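Side-chain contact in L-ornithine N(5)-monooxygenase (PDB 3S5W), which uses FAD, NADPH and oxygen to hydroxylate the side-chain nitrogen of L-ornithine, the first step in making the hydroxamate siderophore pyoverdin: residues G416-Q419 with S425-L428. Numbering follows the deposited sequence.
Sequences GFSQ and SDTL. With FAD (flavin-adenine dinucleotide), chain C.
Asp426 OD1 is gripped twice, by the hydroxyl of Ser418, whose OG donates a hydrogen bond over 2.8 Å, and by a water that donates to it and in turn accepts from the backbone N of Gly416. The second carboxylate oxygen, Asp426 OD2, takes the backbone N-H of Ser418 at 2.8 Å in a fairly straight bond, 162° at the hydrogen. Both serine donors arrive from above the carboxylate plane, on the same face, so residue 418 lies over the group and fixes its rotation. Asp426 CG swings anti to its own amide nitrogen (chi1 -164°), which carries the acid across to the 416-419 loop. Ser418 OG sits between its own backbone N and carbonyl carbon, where hydroxyl and amide of the one residue can both reach the carboxylate. An aspartate suits the place because its two oxygens accept both Ser418 donors while its CB packs 4.1 Å from Gln419 CB.

Gly416 suits its place because its positive phi would press a side chain against the preceding carbonyl; its bare CA also offers a CA-H contact to Asp426 O, 3.6 Å away, an oxygen that Arg435 also binds. Thr427 rests its methyl CG2 3.7 Å from Gly416 O. The extended chain of Gln419 carries NE2 to a second water, which also accepts from the backbone N of Thr427; NE2 is also hydrogen-bonded to Tyr305 OH, of an NADP(+)-binding residue.

Ser425 to Leu428 form a type I turn, and Thr427 O accepts a hydrogen bond from the FAD ribityl hydroxyl O2' at 2.8 Å. Leu428 touches the flavin, NADP and hydroxyornithine. The buried aspartate thus ties together two loops flanking helix 419-422, the second of which lines the FAD site of this N-hydroxylating flavoprotein monooxygenase.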
ATOM      1  N   GLY A 416       4.828   8.031  -2.422  1.00 26.21           N
ATOM      2  CA  GLY A 416       4.792   6.583  -2.626  1.00 25.80           C
ATOM      3  C   GLY A 416       5.105   6.151  -4.047  1.00 26.71           C
ATOM      4  O   GLY A 416       4.957   4.960  -4.382  1.00 25.70           O
ATOM      5  N   PHE A 417       5.564   7.110  -4.859  1.00 26.37           N
ATOM      6  CA  PHE A 417       5.852   6.865  -6.284  1.00 28.32           C
ATOM      7  C   PHE A 417       7.314   7.055  -6.637  1.00 28.91           C
ATOM      8  O   PHE A 417       7.679   7.221  -7.815  1.00 30.32           O
ATOM      9  CB  PHE A 417       4.928   7.758  -7.147  1.00 28.14           C
ATOM     10  CG  PHE A 417       3.522   7.284  -7.100  1.00 31.62           C
ATOM     11  CD1 PHE A 417       3.084   6.312  -8.005  1.00 32.43           C
ATOM     12  CD2 PHE A 417       2.663   7.699  -6.066  1.00 35.10           C
ATOM     13  CE1 PHE A 417       1.790   5.788  -7.926  1.00 34.35           C
ATOM     14  CE2 PHE A 417       1.357   7.186  -5.981  1.00 36.07           C
ATOM     15  CZ  PHE A 417       0.919   6.227  -6.911  1.00 35.48           C
ATOM     16  N   SER A 418       8.157   7.082  -5.609  1.00 28.14           N
ATOM     17  CA  SER A 418       9.532   7.459  -5.835  1.00 28.42           C
ATOM     18  C   SER A 418      10.517   6.511  -5.151  1.00 27.52           C
ATOM     19  O   SER A 418      11.585   6.919  -4.754  1.00 27.67           O
ATOM     20  CB  SER A 418       9.745   8.921  -5.416  1.00 28.78           C
ATOM     21  OG  SER A 418       9.251   9.131  -4.104  1.00 31.39           O
ATOM     22  N   GLN A 419      10.156   5.238  -5.052  1.00 26.72           N
ATOM     23  CA  GLN A 419      11.116   4.221  -4.588  1.00 26.80           C
ATOM     24  C   GLN A 419      12.453   4.265  -5.362  1.00 26.93           C
ATOM     25  O   GLN A 419      13.526   4.161  -4.741  1.00 25.84           O
ATOM     26  CB  GLN A 419      10.509   2.831  -4.669  1.00 25.95           C
ATOM     27  CG  GLN A 419      11.469   1.692  -4.266  1.00 26.54           C
ATOM     28  CD  GLN A 419      10.775   0.373  -4.358  1.00 27.12           C
ATOM     29  OE1 GLN A 419      10.894  -0.334  -5.362  1.00 29.47           O
ATOM     30  NE2 GLN A 419       9.992   0.048  -3.341  1.00 24.23           N
ATOM     31  N   SER A 425      11.905   2.660   1.755  1.00 23.23           N
ATOM     32  CA  SER A 425      10.916   3.194   2.673  1.00 23.47           C
ATOM     33  C   SER A 425       9.738   3.842   1.916  1.00 23.69           C
ATOM     34  O   SER A 425       8.702   4.157   2.512  1.00 23.29           O
ATOM     35  CB  SER A 425      11.544   4.260   3.578  1.00 23.52           C
ATOM     36  OG  SER A 425      12.406   3.656   4.502  1.00 27.58           O
ATOM     37  N   ASP A 426       9.919   4.065   0.614  1.00 23.96           N
ATOM     38  CA  ASP A 426       9.007   4.995  -0.095  1.00 24.73           C
ATOM     39  C   ASP A 426       7.543   4.573  -0.054  1.00 23.92           C
ATOM     40  O   ASP A 426       6.673   5.405   0.175  1.00 25.46           O
ATOM     41  CB  ASP A 426       9.470   5.247  -1.529  1.00 25.02           C
ATOM     42  CG  ASP A 426       8.781   6.483  -2.153  1.00 25.74           C
ATOM     43  OD1 ASP A 426       9.174   7.611  -1.807  1.00 23.93           O
ATOM     44  OD2 ASP A 426       7.837   6.296  -2.943  1.00 25.61           O
ATOM     45  N   THR A 427       7.262   3.294  -0.289  1.00 24.04           N
ATOM     46  CA  THR A 427       5.877   2.789  -0.296  1.00 23.76           C
ATOM     47  C   THR A 427       5.363   2.315   1.070  1.00 23.97           C
ATOM     48  O   THR A 427       4.277   1.732   1.143  1.00 25.29           O
ATOM     49  CB  THR A 427       5.728   1.597  -1.259  1.00 24.68           C
ATOM     50  OG1 THR A 427       6.462   0.473  -0.752  1.00 26.11           O
ATOM     51  CG2 THR A 427       6.220   1.988  -2.672  1.00 25.17           C
ATOM     52  N   LEU A 428       6.138   2.542   2.132  1.00 22.13           N
ATOM     53  CA  LEU A 428       5.823   1.926   3.447  1.00 22.37           C
ATOM     54  C   LEU A 428       5.429   2.982   4.464  1.00 21.96           C
ATOM     55  O   LEU A 428       5.289   4.164   4.128  1.00 20.84           O
ATOM     56  CB  LEU A 428       7.040   1.128   3.956  1.00 21.95           C
ATOM     57  CG  LEU A 428       7.581   0.022   3.048  1.00 23.32           C
ATOM     58  CD1 LEU A 428       8.814  -0.620   3.690  1.00 26.00           C
ATOM     59  CD2 LEU A 428       6.528  -1.044   2.765  1.00 20.67           C
TER
HETATM   60  PA  FAD C 450      -2.740   4.060   0.910  1.00 23.63           P
HETATM   61  O1A FAD C 450      -2.851   3.015  -0.136  1.00 19.77           O
HETATM   62  O2A FAD C 450      -2.759   3.545   2.360  1.00 19.53           O
HETATM   63  O5B FAD C 450      -3.956   5.127   0.752  1.00 23.66           O
HETATM   64  C5B FAD C 450      -4.297   5.598  -0.530  1.00 21.39           C
HETATM   65  C4B FAD C 450      -5.683   6.198  -0.360  1.00 23.22           C
HETATM   66  O4B FAD C 450      -6.027   6.806  -1.575  1.00 26.67           O
HETATM   67  C3B FAD C 450      -6.718   5.106  -0.110  1.00 23.62           C
HETATM   68  O3B FAD C 450      -7.388   5.350   1.110  1.00 24.22           O
HETATM   69  C2B FAD C 450      -7.664   5.189  -1.316  1.00 24.49           C
HETATM   70  O2B FAD C 450      -9.032   5.082  -0.939  1.00 27.34           O
HETATM   71  C1B FAD C 450      -7.407   6.578  -1.818  1.00 25.52           C
HETATM   72  N9A FAD C 450      -7.562   6.771  -3.257  1.00 27.25           N
HETATM   73  C8A FAD C 450      -6.985   6.042  -4.292  1.00 30.44           C
HETATM   74  N7A FAD C 450      -7.349   6.638  -5.466  1.00 29.15           N
HETATM   75  C5A FAD C 450      -8.110   7.726  -5.172  1.00 28.77           C
HETATM   76  C6A FAD C 450      -8.734   8.679  -5.977  1.00 30.58           C
HETATM   77  N6A FAD C 450      -8.440   8.766  -7.285  1.00 28.73           N
HETATM   78  N1A FAD C 450      -9.469   9.686  -5.356  1.00 28.54           N
HETATM   79  C2A FAD C 450      -9.585   9.782  -3.984  1.00 27.82           C
HETATM   80  N3A FAD C 450      -8.962   8.834  -3.179  1.00 25.41           N
HETATM   81  C4A FAD C 450      -8.242   7.827  -3.778  1.00 28.24           C
HETATM   82  N1  FAD C 450       3.547  -0.823   5.211  1.00 22.48           N
HETATM   83  C2  FAD C 450       4.239  -0.929   6.411  1.00 25.26           C
HETATM   84  O2  FAD C 450       5.119  -0.131   6.687  1.00 23.60           O
HETATM   85  N3  FAD C 450       3.945  -1.936   7.307  1.00 25.57           N
HETATM   86  C4  FAD C 450       2.954  -2.852   7.050  1.00 28.10           C
HETATM   87  O4  FAD C 450       2.693  -3.713   7.907  1.00 26.10           O
HETATM   88  C4X FAD C 450       2.258  -2.762   5.829  1.00 25.20           C
HETATM   89  N5  FAD C 450       1.265  -3.684   5.530  1.00 26.11           N
HETATM   90  C5X FAD C 450       0.590  -3.602   4.324  1.00 27.52           C
HETATM   91  C6  FAD C 450      -0.411  -4.541   4.034  1.00 29.83           C
HETATM   92  C7  FAD C 450      -1.106  -4.486   2.833  1.00 29.86           C
HETATM   93  C7M FAD C 450      -2.161  -5.536   2.586  1.00 32.40           C
HETATM   94  C8  FAD C 450      -0.779  -3.504   1.904  1.00 28.19           C
HETATM   95  C8M FAD C 450      -1.490  -3.383   0.587  1.00 31.03           C
HETATM   96  C9  FAD C 450       0.210  -2.567   2.181  1.00 26.97           C
HETATM   97  C9A FAD C 450       0.897  -2.589   3.402  1.00 26.84           C
HETATM   98  N10 FAD C 450       1.899  -1.657   3.698  1.00 23.80           N
HETATM   99  C10 FAD C 450       2.585  -1.762   4.903  1.00 24.18           C
HETATM  100  C1' FAD C 450       2.314  -0.592   2.731  1.00 23.37           C
HETATM  101  C2' FAD C 450       1.295   0.556   2.570  1.00 23.22           C
HETATM  102  O2' FAD C 450       1.539   1.042   1.246  1.00 24.65           O
HETATM  103  C3' FAD C 450       1.581   1.644   3.594  1.00 24.06           C
HETATM  104  O3' FAD C 450       1.520   1.142   4.944  1.00 23.72           O
HETATM  105  C4' FAD C 450       0.557   2.803   3.498  1.00 22.97           C
HETATM  106  O4' FAD C 450      -0.760   2.265   3.475  1.00 23.37           O
HETATM  107  C5' FAD C 450       0.803   3.789   2.326  1.00 23.29           C
HETATM  108  O5' FAD C 450       0.035   4.948   2.590  1.00 26.29           O
HETATM  109  P   FAD C 450      -0.561   5.899   1.424  1.00 24.11           P
HETATM  110  O1P FAD C 450      -1.438   6.897   2.138  1.00 22.80           O
HETATM  111  O2P FAD C 450       0.614   6.418   0.641  1.00 20.51           O
HETATM  112  O3P FAD C 450      -1.433   4.898   0.538  1.00 21.18           O
HETATM  113  O   HOH W   1       7.164   9.281  -1.595  1.00 32.12           O
HETATM  114  O   HOH W   2       9.120   1.021  -1.096  1.00 23.70           O